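Iron uptake protein A2 (Synechocystis sp., PDB 2VOZ) binds ferric iron and probably serves as the periplasmic substrate-binding subunit of an ABC transporter that imports it. Local coordinates at residues B[45-48]-B[49-52]; B[161-164]-B[165-169]; B[226-229]-B[230-234]. All blocks are in the same frame, centred on the assembly; numbering follows the deposited sequence.

In the fold
The contacts are local helix turns in series along the chain. Contact 1 starts helix 48-54, after strand 35-40. Contact 2 leads from strand 160-161 into helix 168-181. Contact 3 covers most of helix 224-232 and its C-terminal end. Centres of contacts 1 and 2 lie about 30 Å apart, on opposite sides of the chain's centre; that of contact 3 is about 22 Å from the first and 21 Å from the second. Contacts 2 and 3 meet in a probable 3.2 Å hydrogen bond between Tyr169 OH and Tyr226 OH. Both are iron-binding residues, and contact 1 follows two more, His43 and Tyr44. This apo form has the two-lobed periplasmic binding protein fold, which binds between its lobes.

Contact 1 (B[45-48]-B[49-52])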
ATOM      1  N   ASN B  45       0.641  -9.009  -1.725  1.00 24.63           N
ATOM      2  CA  ASN B  45      -0.641  -8.328  -2.024  1.00 25.55           C
ATOM      3  C   ASN B  45      -1.390  -9.182  -2.988  1.00 23.57           C
ATOM      4  O   ASN B  45      -2.623  -9.388  -2.954  1.00 23.49           O
ATOM      5  CB  ASN B  45      -0.360  -6.975  -2.700  1.00 25.82           C
ATOM      6  CG  ASN B  45      -0.336  -5.859  -1.718  1.00 31.67           C
ATOM      7  OD1 ASN B  45      -0.625  -6.062  -0.520  1.00 37.17           O
ATOM      8  ND2 ASN B  45       0.004  -4.649  -2.192  1.00 35.31           N
ATOM      9  N   THR B  46      -0.600  -9.758  -3.860  1.00 22.89           N
ATOM     10  CA  THR B  46      -1.213 -10.575  -4.864  1.00 18.51           C
ATOM     11  C   THR B  46      -1.965 -11.819  -4.372  1.00 19.74           C
ATOM     12  O   THR B  46      -2.807 -12.262  -5.097  1.00 19.97           O
ATOM     13  CB  THR B  46      -0.223 -10.851  -6.067  1.00 20.38           C
ATOM     14  OG1 THR B  46       0.951 -11.526  -5.627  1.00 14.40           O
ATOM     15  CG2 THR B  46       0.161  -9.550  -6.804  1.00 21.01           C
ATOM     16  N   ASP B  47      -1.737 -12.323  -3.131  1.00 17.29           N
ATOM     17  CA  ASP B  47      -2.401 -13.534  -2.530  1.00 16.21           C
ATOM     18  C   ASP B  47      -3.837 -13.374  -1.962  1.00 15.64           C
ATOM     19  O   ASP B  47      -4.570 -14.357  -1.749  1.00 14.68           O
ATOM     20  CB  ASP B  47      -1.596 -14.008  -1.297  1.00 14.99           C
ATOM     21  CG  ASP B  47      -0.228 -14.522  -1.624  1.00 15.59           C
ATOM     22  OD1 ASP B  47       0.033 -14.859  -2.787  1.00 13.62           O
ATOM     23  OD2 ASP B  47       0.598 -14.611  -0.675  1.00 11.88           O
ATOM     24  N   ASP B  48      -4.257 -12.154  -1.677  1.00 16.37           N
ATOM     25  CA  ASP B  48      -5.590 -12.035  -1.029  1.00 17.41           C
ATOM     26  C   ASP B  48      -6.763 -12.613  -1.832  1.00 14.88           C
ATOM     27  O   ASP B  48      -7.679 -13.162  -1.241  1.00 15.22           O
ATOM     28  CB  ASP B  48      -5.892 -10.612  -0.633  1.00 19.43           C
ATOM     29  CG  ASP B  48      -4.753  -9.984   0.135  1.00 23.52           C
ATOM     30  OD1 ASP B  48      -4.193 -10.644   1.064  1.00 31.32           O
ATOM     31  OD2 ASP B  48      -4.431  -8.834  -0.227  1.00 28.64           O
ATOM     32  N   ALA B  49      -6.736 -12.487  -3.156  1.00 14.03           N
ATOM     33  CA  ALA B  49      -7.811 -13.067  -3.943  1.00 11.87           C
ATOM     34  C   ALA B  49      -7.683 -14.605  -3.949  1.00 11.62           C
ATOM     35  O   ALA B  49      -8.679 -15.319  -4.023  1.00 10.87           O
ATOM     36  CB  ALA B  49      -7.819 -12.515  -5.371  1.00 12.63           C
ATOM     37  N   LEU B  50      -6.440 -15.105  -3.849  1.00 10.93           N
ATOM     38  CA  LEU B  50      -6.244 -16.548  -3.802  1.00 12.29           C
ATOM     39  C   LEU B  50      -6.875 -17.096  -2.525  1.00 11.93           C
ATOM     40  O   LEU B  50      -7.536 -18.106  -2.569  1.00 13.19           O
ATOM     41  CB  LEU B  50      -4.758 -16.901  -3.878  1.00 13.26           C
ATOM     42  CG  LEU B  50      -4.002 -16.337  -5.071  1.00 15.37           C
ATOM     43  CD1 LEU B  50      -2.518 -16.776  -4.985  1.00 17.84           C
ATOM     44  CD2 LEU B  50      -4.634 -16.792  -6.425  1.00 15.80           C
ATOM     45  N   TYR B  51      -6.708 -16.380  -1.409  1.00 12.21           N
ATOM     46  CA  TYR B  51      -7.260 -16.835  -0.150  1.00 12.29           C
ATOM     47  C   TYR B  51      -8.759 -16.670  -0.084  1.00 12.06           C
ATOM     48  O   TYR B  51      -9.445 -17.540   0.409  1.00 10.69           O
ATOM     49  CB  TYR B  51      -6.621 -16.106   1.020  1.00 13.01           C
ATOM     50  CG  TYR B  51      -5.154 -16.367   1.155  1.00 14.13           C
ATOM     51  CD1 TYR B  51      -4.576 -17.531   0.640  1.00 15.01           C
ATOM     52  CD2 TYR B  51      -4.345 -15.464   1.831  1.00 15.22           C
ATOM     53  CE1 TYR B  51      -3.200 -17.775   0.770  1.00 16.41           C
ATOM     54  CE2 TYR B  51      -2.976 -15.698   1.986  1.00 17.05           C
ATOM     55  CZ  TYR B  51      -2.415 -16.842   1.455  1.00 16.28           C
ATOM     56  OH  TYR B  51      -1.049 -17.049   1.605  1.00 16.91           O
ATOM     57  N   ASP B  52      -9.284 -15.551  -0.588  1.00 12.39           N
ATOM     58  CA  ASP B  52     -10.726 -15.335  -0.597  1.00 13.04           C
ATOM     59  C   ASP B  52     -11.489 -16.404  -1.349  1.00 12.57           C
ATOM     60  O   ASP B  52     -12.621 -16.759  -0.971  1.00 13.53           O
ATOM     61  CB  ASP B  52     -11.061 -13.979  -1.210  1.00 13.13           C
ATOM     62  CG  ASP B  52     -11.088 -12.884  -0.176  1.00 17.56           C
ATOM     63  OD1 ASP B  52     -10.463 -13.069   0.906  1.00 19.85           O
ATOM     64  OD2 ASP B  52     -11.723 -11.833  -0.429  1.00 16.56           O
TER
HETATM   65  O   HOH W   1       0.129 -14.744   2.081  1.00 21.22           O
HETATM   66  O   HOH W   2      -8.143 -12.343   1.457  1.00 31.61           O
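Asp47, just before helix 48-54, lies side by side with Tyr51 of its first turn. This helix joins the parallel strands 35-40 and 56-61 in a beta-alpha-beta unit of the periplasmic binding protein fold. Asp47 has its CG beside the backbone N and opposite the carbonyl carbon (chi1 -66°), which lays the side chain along the tyrosine. Its CB sits over the face of the Tyr51 ring, 4.3 Å from the ring centroid and 25° off the normal, as a CH-pi contact. Beyond CG the two oxygens part. Asp47 OD1 lies 3.9 Å from Leu50 CD1. Asp47 OD2 is 3.7 Å from Tyr51 OH, and a water spans that distance. OD2 also forms a salt bridge to Arg42 and takes a weak hydrogen bond from Tyr44 N. The carboxylate therefore ties the helix start to the segment that carries the iron-binding residues His43 and Tyr44.

The backbone of Asp47 serves the same tyrosine. Tyr51 N donates to Asp47 O at 3.0 Å, with an angle of 155° at the hydrogen. That oxygen also stands 3.6 Å above the ring plane, toward its rim. One residue on, Asp52 N donates to Asp48 O at 3.0 Å. Asp48 OD1 is hydrogen-bonded to His43 NE2, and Asp52 OD2 reaches Lys232 of the second subunit in a salt bridge. Phe294 of helix 288-297 packs on Asp47, Leu50 and Tyr51. The bridging water donates to Asp47 OD2 at 2.8 Å and accepts from Tyr51 OH at 2.6 Å.

Contact 2 (B[161-164]-B[165-169]); sequences LVRP and SSNVY
The guanidinium of Arg163 and the side-chain amide of Asn167 are stacked, their planes only 5° apart. Asn167 ND2 lies over the centre of one guanidinium face, 3.3 Å above the plane. The same ND2 also stands over a face of the Tyr169 ring, displaced toward the rim. Arg163 NH1 comes obliquely to within 3.6 Å of Tyr169 CE2, with the guanidinium plane steeply inclined to the ring. The amide thus sits against both flat groups. Nearer the backbone, Arg163 CD packs 3.5 Å from Asn167 CG. Asn167 carries its CG opposite the backbone N (chi1 173°), which points the amide at the arginine, and a bend at chi3 of Arg163 (-57°) brings its flat end face to face with the amide.

A type I beta turn from Pro164 to Asn167 brings the two residues together. Asn167 N donates to Pro164 O at 3.2 Å, from well above the carbonyl plane. Asn167 is the N-cap of helix 168-181. Its OD1 accepts a weak capping bond from Tyr169 N at 2.8 Å, and a second weak bond comes from Asn170 N. Within the turn, Ser166 OG lies 3.7 Å from Pro164 CB and is hydrogen-bonded to Ser166 OG of the third subunit.

Tyr169 is one of the iron-binding residues. The two ends of the asparagine amide do different work. OD1 serves the helix start. ND2 and the nitrogens of Arg163 are all donors, so the stack rests on face-to-face packing and not on a hydrogen bond. It also leaves the guanidinium N-H groups directed elsewhere, as in the long, weak ion pair of Arg163 NH1 with Asp205.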
ATOM      1  N   LEU B 161      31.015 -14.146  -4.568  1.00  8.07           N
ATOM      2  CA  LEU B 161      30.154 -13.325  -3.727  1.00  7.85           C
ATOM      3  C   LEU B 161      28.978 -14.106  -3.160  1.00  8.16           C
ATOM      4  O   LEU B 161      28.243 -14.717  -3.907  1.00  7.85           O
ATOM      5  CB  LEU B 161      29.570 -12.200  -4.553  1.00  8.28           C
ATOM      6  CG  LEU B 161      30.635 -11.213  -5.009  1.00  7.62           C
ATOM      7  CD1 LEU B 161      30.093 -10.522  -6.261  1.00  9.62           C
ATOM      8  CD2 LEU B 161      30.947 -10.193  -3.901  1.00 11.64           C
ATOM      9  N   VAL B 162      28.835 -14.102  -1.833  1.00  8.14           N
ATOM     10  CA  VAL B 162      27.675 -14.725  -1.195  0.50  7.81           C
ATOM     11  C   VAL B 162      27.351 -13.992   0.094  1.00  9.33           C
ATOM     12  O   VAL B 162      28.255 -13.390   0.701  1.00  8.62           O
ATOM     13  CB  VAL B 162      27.911 -16.238  -0.958  0.50  8.16           C
ATOM     14  CG1 VAL B 162      29.026 -16.457   0.076  0.50  8.82           C
ATOM     15  CG2 VAL B 162      26.603 -16.940  -0.547  0.50  4.85           C
ATOM     16  N   ARG B 163      26.069 -14.037   0.495  1.00  8.87           N
ATOM     17  CA  ARG B 163      25.654 -13.307   1.702  1.00  9.40           C
ATOM     18  C   ARG B 163      26.115 -14.072   2.955  1.00  9.56           C
ATOM     19  O   ARG B 163      26.649 -15.172   2.853  1.00  8.99           O
ATOM     20  CB  ARG B 163      24.156 -13.086   1.679  1.00  9.21           C
ATOM     21  CG  ARG B 163      23.374 -14.383   1.851  1.00 10.74           C
ATOM     22  CD  ARG B 163      21.888 -14.163   1.659  1.00  9.50           C
ATOM     23  NE  ARG B 163      21.319 -13.161   2.563  1.00 11.00           N
ATOM     24  CZ  ARG B 163      20.083 -12.694   2.415  1.00  9.67           C
ATOM     25  NH1 ARG B 163      19.339 -13.129   1.399  1.00 13.11           N
ATOM     26  NH2 ARG B 163      19.603 -11.793   3.272  1.00 12.55           N
ATOM     27  N   PRO B 164      25.977 -13.461   4.144  1.00 10.03           N
ATOM     28  CA  PRO B 164      26.426 -14.084   5.380  1.00 10.09           C
ATOM     29  C   PRO B 164      25.881 -15.499   5.683  1.00  9.76           C
ATOM     30  O   PRO B 164      24.769 -15.850   5.268  1.00  8.55           O
ATOM     31  CB  PRO B 164      25.969 -13.088   6.441  1.00 10.82           C
ATOM     32  CG  PRO B 164      26.073 -11.751   5.769  1.00 10.78           C
ATOM     33  CD  PRO B 164      25.506 -12.085   4.376  1.00  9.93           C
ATOM     34  N   SER B 165      26.664 -16.261   6.452  1.00  9.43           N
ATOM     35  CA  SER B 165      26.330 -17.638   6.786  1.00  9.36           C
ATOM     36  C   SER B 165      25.084 -17.803   7.666  1.00 10.07           C
ATOM     37  O   SER B 165      24.546 -18.911   7.745  1.00 10.90           O
ATOM     38  CB  SER B 165      27.515 -18.321   7.486  1.00 10.69           C
ATOM     39  OG  SER B 165      27.913 -17.495   8.550  1.00 12.56           O
ATOM     40  N   SER B 166      24.675 -16.729   8.352  1.00  9.89           N
ATOM     41  CA  SER B 166      23.435 -16.739   9.164  1.00 10.96           C
ATOM     42  C   SER B 166      22.182 -16.946   8.330  1.00 10.12           C
ATOM     43  O   SER B 166      21.112 -17.296   8.857  1.00 10.75           O
ATOM     44  CB  SER B 166      23.291 -15.396   9.910  1.00 10.81           C
ATOM     45  OG  SER B 166      23.573 -14.282   9.056  1.00 15.02           O
ATOM     46  N   ASN B 167      22.270 -16.698   7.035  1.00  8.84           N
ATOM     47  CA  ASN B 167      21.074 -16.694   6.209  1.00  8.09           C
ATOM     48  C   ASN B 167      20.641 -18.120   5.885  1.00  7.10           C
ATOM     49  O   ASN B 167      21.465 -18.961   5.555  1.00  6.78           O
ATOM     50  CB  ASN B 167      21.329 -15.964   4.910  1.00  9.66           C
ATOM     51  CG  ASN B 167      20.161 -16.091   3.964  1.00  9.04           C
ATOM     52  OD1 ASN B 167      20.195 -16.915   3.072  1.00 13.58           O
ATOM     53  ND2 ASN B 167      19.130 -15.283   4.166  1.00 13.79           N
ATOM     54  N   VAL B 168      19.349 -18.355   6.037  1.00  7.83           N
ATOM     55  CA  VAL B 168      18.830 -19.725   5.892  1.00  8.22           C
ATOM     56  C   VAL B 168      19.015 -20.303   4.509  1.00  8.72           C
ATOM     57  O   VAL B 168      19.166 -21.543   4.367  1.00  7.20           O
ATOM     58  CB  VAL B 168      17.383 -19.821   6.346  1.00  9.59           C
ATOM     59  CG1 VAL B 168      16.450 -19.156   5.293  1.00 10.75           C
ATOM     60  CG2 VAL B 168      17.004 -21.307   6.662  1.00  8.99           C
ATOM     61  N   TYR B 169      18.993 -19.468   3.461  1.00  8.73           N
ATOM     62  CA  TYR B 169      19.249 -20.024   2.124  1.00  8.26           C
ATOM     63  C   TYR B 169      20.640 -20.670   2.020  1.00  7.66           C
ATOM     64  O   TYR B 169      20.807 -21.707   1.372  1.00  7.05           O
ATOM     65  CB  TYR B 169      19.176 -18.961   1.019  1.00  9.21           C
ATOM     66  CG  TYR B 169      17.986 -18.031   1.105  1.00 10.67           C
ATOM     67  CD1 TYR B 169      16.768 -18.455   1.608  1.00 10.64           C
ATOM     68  CD2 TYR B 169      18.113 -16.713   0.648  1.00 11.33           C
ATOM     69  CE1 TYR B 169      15.684 -17.560   1.665  1.00 13.88           C
ATOM     70  CE2 TYR B 169      17.045 -15.842   0.691  1.00 14.06           C
ATOM     71  CZ  TYR B 169      15.867 -16.266   1.204  1.00 14.36           C
ATOM     72  OH  TYR B 169      14.824 -15.357   1.246  1.00 17.80           O
TER

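Contact 3 (B[226-229]-B[230-234])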
ATOM      1  N   TYR B 226      15.299 -13.414  -7.468  1.00  8.05           N
ATOM      2  CA  TYR B 226      15.855 -12.076  -7.370  1.00  8.49           C
ATOM      3  C   TYR B 226      16.240 -11.515  -8.714  1.00  7.65           C
ATOM      4  O   TYR B 226      16.106 -10.309  -8.938  1.00  9.07           O
ATOM      5  CB  TYR B 226      17.074 -12.061  -6.451  1.00  8.28           C
ATOM      6  CG  TYR B 226      16.692 -12.391  -5.045  1.00  8.56           C
ATOM      7  CD1 TYR B 226      15.879 -11.514  -4.303  1.00  8.84           C
ATOM      8  CD2 TYR B 226      17.137 -13.574  -4.457  1.00  9.78           C
ATOM      9  CE1 TYR B 226      15.501 -11.831  -2.997  1.00  9.67           C
ATOM     10  CE2 TYR B 226      16.765 -13.893  -3.148  1.00  8.97           C
ATOM     11  CZ  TYR B 226      15.964 -13.013  -2.432  1.00 10.09           C
ATOM     12  OH  TYR B 226      15.577 -13.350  -1.145  1.00 13.00           O
ATOM     13  N   TYR B 227      16.728 -12.371  -9.609  1.00  7.15           N
ATOM     14  CA  TYR B 227      17.075 -11.885 -10.931  1.00  8.21           C
ATOM     15  C   TYR B 227      15.827 -11.552 -11.761  1.00  8.63           C
ATOM     16  O   TYR B 227      15.815 -10.568 -12.511  1.00  8.58           O
ATOM     17  CB  TYR B 227      17.957 -12.906 -11.620  1.00  8.84           C
ATOM     18  CG  TYR B 227      18.574 -12.438 -12.928  1.00  8.64           C
ATOM     19  CD1 TYR B 227      19.806 -11.766 -12.952  1.00 10.53           C
ATOM     20  CD2 TYR B 227      17.930 -12.666 -14.127  1.00  9.29           C
ATOM     21  CE1 TYR B 227      20.382 -11.354 -14.152  1.00 12.12           C
ATOM     22  CE2 TYR B 227      18.497 -12.259 -15.337  1.00 10.75           C
ATOM     23  CZ  TYR B 227      19.724 -11.614 -15.344  1.00 12.53           C
ATOM     24  OH  TYR B 227      20.239 -11.223 -16.567  1.00 12.74           O
ATOM     25  N   ILE B 228      14.782 -12.351 -11.578  1.00  8.91           N
ATOM     26  CA  ILE B 228      13.509 -12.092 -12.275  1.00  9.05           C
ATOM     27  C   ILE B 228      12.984 -10.724 -11.868  1.00  9.21           C
ATOM     28  O   ILE B 228      12.492  -9.974 -12.719  1.00 10.36           O
ATOM     29  CB  ILE B 228      12.479 -13.235 -12.073  1.00  8.77           C
ATOM     30  CG1 ILE B 228      13.110 -14.623 -12.295  1.00  8.94           C
ATOM     31  CG2 ILE B 228      11.256 -12.996 -12.994  1.00  9.04           C
ATOM     32  CD1 ILE B 228      13.780 -14.789 -13.699  1.00  8.31           C
ATOM     33  N   ARG B 229      13.123 -10.353 -10.584  1.00  9.52           N
ATOM     34  CA  ARG B 229      12.698  -9.008 -10.141  1.00 10.21           C
ATOM     35  C   ARG B 229      13.400  -7.940 -10.916  1.00  9.68           C
ATOM     36  O   ARG B 229      12.774  -7.004 -11.353  1.00  9.71           O
ATOM     37  CB  ARG B 229      13.028  -8.740  -8.673  1.00 11.15           C
ATOM     38  CG  ARG B 229      12.196  -9.512  -7.756  1.00 12.87           C
ATOM     39  CD  ARG B 229      12.536  -9.156  -6.315  1.00 12.95           C
ATOM     40  NE  ARG B 229      11.966 -10.169  -5.442  1.00 12.07           N
ATOM     41  CZ  ARG B 229      12.193 -10.230  -4.135  1.00 12.73           C
ATOM     42  NH1 ARG B 229      11.647 -11.212  -3.439  1.00 14.46           N
ATOM     43  NH2 ARG B 229      12.939  -9.295  -3.529  1.00 13.25           N
ATOM     44  N   LEU B 230      14.719  -8.082 -11.050  1.00  8.76           N
ATOM     45  CA  LEU B 230      15.535  -7.081 -11.750  1.00  8.96           C
ATOM     46  C   LEU B 230      15.103  -6.979 -13.224  1.00  8.31           C
ATOM     47  O   LEU B 230      14.935  -5.870 -13.723  1.00  8.92           O
ATOM     48  CB  LEU B 230      17.025  -7.428 -11.659  1.00  8.38           C
ATOM     49  CG  LEU B 230      17.593  -7.290 -10.239  1.00  9.25           C
ATOM     50  CD1 LEU B 230      19.068  -7.782 -10.236  1.00 11.48           C
ATOM     51  CD2 LEU B 230      17.514  -5.840  -9.768  1.00 11.77           C
ATOM     52  N   GLN B 231      14.831  -8.127 -13.871  1.00  8.20           N
ATOM     53  CA  GLN B 231      14.407  -8.144 -15.276  1.00  8.62           C
ATOM     54  C   GLN B 231      13.085  -7.374 -15.447  1.00  9.24           C
ATOM     55  O   GLN B 231      12.866  -6.664 -16.445  1.00 10.36           O
ATOM     56  CB  GLN B 231      14.256  -9.582 -15.760  1.00  8.25           C
ATOM     57  CG  GLN B 231      15.590 -10.319 -15.964  1.00  9.10           C
ATOM     58  CD  GLN B 231      15.347 -11.674 -16.558  1.00  8.16           C
ATOM     59  OE1 GLN B 231      15.168 -12.659 -15.827  1.00  8.85           O
ATOM     60  NE2 GLN B 231      15.302 -11.738 -17.896  1.00 10.81           N
ATOM     61  N   LYS B 232      12.203  -7.516 -14.463  1.00  9.81           N
ATOM     62  CA  LYS B 232      10.882  -6.914 -14.544  1.00 10.90           C
ATOM     63  C   LYS B 232      10.883  -5.416 -14.137  1.00 12.66           C
ATOM     64  O   LYS B 232       9.909  -4.658 -14.407  1.00 13.14           O
ATOM     65  CB  LYS B 232       9.933  -7.716 -13.681  1.00 10.52           C
ATOM     66  CG  LYS B 232       9.536  -9.030 -14.331  1.00 11.73           C
ATOM     67  CD  LYS B 232       8.571  -9.756 -13.413  1.00 12.88           C
ATOM     68  CE  LYS B 232       8.085 -11.047 -14.048  1.00 14.42           C
ATOM     69  NZ  LYS B 232       7.005 -11.593 -13.203  1.00 14.08           N
ATOM     70  N   SER B 233      11.963  -4.991 -13.502  1.00 12.81           N
ATOM     71  CA  SER B 233      12.013  -3.620 -12.965  1.00 14.60           C
ATOM     72  C   SER B 233      11.968  -2.571 -14.065  1.00 15.32           C
ATOM     73  O   SER B 233      12.591  -2.736 -15.100  1.00 16.44           O
ATOM     74  CB  SER B 233      13.298  -3.431 -12.155  1.00 13.66           C
ATOM     75  OG  SER B 233      13.403  -2.087 -11.703  1.00 13.30           O
ATOM     76  N   THR B 234      11.260  -1.469 -13.814  1.00 16.81           N
ATOM     77  CA  THR B 234      11.265  -0.322 -14.712  1.00 17.50           C
ATOM     78  C   THR B 234      12.452   0.615 -14.489  1.00 17.19           C
ATOM     79  O   THR B 234      12.634   1.613 -15.229  1.00 16.86           O
ATOM     80  CB  THR B 234       9.972   0.509 -14.530  1.00 17.35           C
ATOM     81  OG1 THR B 234       9.884   0.955 -13.164  1.00 22.44           O
ATOM     82  CG2 THR B 234       8.758  -0.343 -14.869  1.00 20.98           C
TER
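Lys232 N is shared by two carbonyls in the last turn of helix 224-232. Lys232 N donates to Ile228 O at 3.0 Å, with an angle of 146° at the hydrogen. A weaker bond runs from Lys232 N to Arg229 O at 3.2 Å. Before it, Gln231 N donates to Tyr227 O at 3.0 Å, in the carbonyl plane. After it, Ser233 N turns to Leu230 O at 3.1 Å as the chain leaves the helix.

The side chain of Gln231 runs out extended and crosses Tyr227 obliquely, amide and ring planes 52° apart. Its OE1 lies at the ring edge, near the plane, 3.2 Å from Tyr227 CD2. The same oxygen meets Ile228 CD1 at 3.3 Å, and it accepts a hydrogen bond from His316 NE2. Tyr227 has its CG opposite the backbone N (chi1 -171°), and from there the ring leans back toward the glutamine. With an alanine in place of Gln231, His316 NE2 would probably lose its acceptor, and a gap would open between the Tyr227 edge and Ile228 CD1.

Ile228 CG2 touches Lys232 CE at 3.9 Å, and Lys232 NZ is hydrogen-bonded to Asn299 and salt-bridged to Asp310. CE1 of the iron-binding Tyr226 lies over the guanidinium of Arg229, toward its rim, and Arg229 NH1 is hydrogen-bonded to Asn298. Tyr227 meets the ring of Tyr134 on strand 124-136, and its OH bonds to Val245 O on strand 245-248. Leu230 packs on helices 205-213 and 236-244, while Ile228 and Gln231 rest on helix 311-314.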